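Local coordinates for protein beta-glucoside phosphorylase BglX (Unidentified, PDB 5VQE) that probably cleaves beta-glucosides by phosphorolysis as a glycoside hydrolase family 3 enzyme and holds a 2-fluoroglucose in its pocket, at residues Thr307-Gln310 against Met315-Phe318. Sequence-based numbering, arbitrary orientation.
Sequences TSIQ and MLTF. With G2F (2-deoxy-2-fluoro-alpha-D-glucopyranose), chain B.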
loop_
_atom_site.group_PDB
_atom_site.type_symbol
_atom_site.label_atom_id
_atom_site.label_comp_id
_atom_site.label_asym_id
_atom_site.label_seq_id
_atom_site.Cartn_x
_atom_site.Cartn_y
_atom_site.Cartn_z
ATOM N N THR A 307 16.094 -1.543 20.728
ATOM C CA THR A 307 16.440 -2.873 20.242
ATOM C C THR A 307 16.209 -2.988 18.742
ATOM O O THR A 307 16.989 -3.647 18.044
ATOM C CB THR A 307 15.640 -3.935 20.999
ATOM O OG1 THR A 307 16.059 -3.968 22.374
ATOM C CG2 THR A 307 15.827 -5.319 20.385
ATOM N N SER A 308 15.146 -2.369 18.218
ATOM C CA SER A 308 14.956 -2.382 16.768
ATOM C C SER A 308 16.187 -1.832 16.068
ATOM O O SER A 308 16.688 -2.425 15.106
ATOM C CB SER A 308 13.719 -1.576 16.363
ATOM O OG SER A 308 12.528 -2.208 16.778
ATOM N N ILE A 309 16.703 -0.701 16.555
ATOM C CA ILE A 309 17.869 -0.089 15.928
ATOM C C ILE A 309 19.092 -0.980 16.098
ATOM O O ILE A 309 19.837 -1.225 15.142
ATOM C CB ILE A 309 18.120 1.317 16.501
ATOM C CG1 ILE A 309 16.873 2.202 16.350
ATOM C CG2 ILE A 309 19.302 1.959 15.810
ATOM C CD1 ILE A 309 16.374 2.356 14.915
ATOM N N GLN A 310 19.327 -1.461 17.322
ATOM C CA GLN A 310 20.474 -2.325 17.569
ATOM C C GLN A 310 20.442 -3.554 16.668
ATOM O O GLN A 310 21.491 -4.017 16.203
ATOM C CB GLN A 310 20.517 -2.745 19.036
ATOM C CG GLN A 310 21.770 -3.545 19.420
ATOM C CD GLN A 310 23.050 -2.771 19.219
ATOM O OE1 GLN A 310 23.078 -1.541 19.324
ATOM N NE2 GLN A 310 24.125 -3.487 18.929
ATOM N N MET A 315 15.761 3.231 11.045
ATOM C CA MET A 315 14.777 4.254 11.367
ATOM C C MET A 315 13.520 3.638 11.961
ATOM O O MET A 315 13.036 2.596 11.498
ATOM C CB MET A 315 14.454 5.060 10.105
ATOM C CG MET A 315 13.333 6.050 10.229
ATOM S SD MET A 315 13.271 7.226 8.850
ATOM C CE MET A 315 14.954 7.395 8.373
ATOM N N LEU A 316 13.003 4.301 13.000
ATOM C CA LEU A 316 11.732 3.954 13.617
ATOM C C LEU A 316 10.642 4.805 12.994
ATOM O O LEU A 316 10.754 6.037 12.960
ATOM C CB LEU A 316 11.769 4.196 15.128
ATOM C CG LEU A 316 12.734 3.319 15.930
ATOM C CD1 LEU A 316 13.121 3.992 17.237
ATOM C CD2 LEU A 316 12.107 1.977 16.213
ATOM N N THR A 317 9.591 4.157 12.512
ATOM C CA THR A 317 8.508 4.851 11.819
ATOM C C THR A 317 7.393 5.140 12.822
ATOM O O THR A 317 6.623 4.251 13.197
ATOM C CB THR A 317 8.025 4.027 10.634
ATOM O OG1 THR A 317 9.142 3.792 9.768
ATOM C CG2 THR A 317 6.933 4.758 9.860
ATOM N N PHE A 318 7.345 6.390 13.277
ATOM C CA PHE A 318 6.271 6.940 14.099
ATOM C C PHE A 318 6.495 6.651 15.571
ATOM O O PHE A 318 7.139 5.659 15.933
ATOM C CB PHE A 318 4.888 6.410 13.702
ATOM C CG PHE A 318 4.549 6.603 12.257
ATOM C CD1 PHE A 318 5.259 7.501 11.474
ATOM C CD2 PHE A 318 3.509 5.886 11.681
ATOM C CE1 PHE A 318 4.941 7.672 10.132
ATOM C CE2 PHE A 318 3.190 6.054 10.341
ATOM C CZ PHE A 318 3.898 6.952 9.572
HETATM C C1 G2F B . 2.882 0.255 8.379
HETATM C C2 G2F B . 2.227 -0.391 7.115
HETATM C C3 G2F B . 3.006 0.112 5.863
HETATM C C4 G2F B . 3.005 1.671 5.869
HETATM C C5 G2F B . 3.657 2.155 7.209
HETATM C C6 G2F B . 3.621 3.731 7.315
HETATM O O3 G2F B . 2.278 -0.274 4.727
HETATM O O4 G2F B . 3.849 2.094 4.831
HETATM O O5 G2F B . 2.881 1.658 8.286
HETATM O O6 G2F B . 2.307 4.159 7.091
HETATM F F2 G2F B . 2.324 -1.737 7.179
#
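Leu316 rests its branched end against Ser308 and Ile309, where helix 301-310 meets the strand that follows it. Leu316 CG lies 3.9 Å from Ile309 CD1, the two side chains crossing at a slant. The methyl Leu316 CD2 comes 3.9 Å from Ser308 CB. With CG1 anti to the carbonyl carbon (chi1 -56°) and the chain turned again at chi2, Ile309 CD1 rests 4.0 Å from Met315 N, a packing contact. This buried apolar cluster is the close-packed part of the contact. Ser308 OG takes no part in it, being hydrogen-bonded to Ser265 O and Tyr295 OH. The outer side of the helix is looser: Thr307 and Gln310 are partly exposed, and neither side chain touches 315-318. At the far end of 315-318, Phe318 serves the sugar pocket instead of the helix. Thr317 CG2 sits 3.5 Å above the plane of the Phe318 ring, over its centre. Phe318 CE2 approaches C6 of the bound 2-fluoroglucose at 3.8 Å. An alanine in place of Phe318 would probably open a gap beside the sugar's C6 and leave that Thr317 methyl without its ring. Helix 301-310 thus packs outside strand 316-317 in the family 3 TIM-barrel domain, the strand lying parallel to 38-42, with Met315 reaching Leu284 and Cys286 of strand 284-287 and Ile350 of helix 340-356.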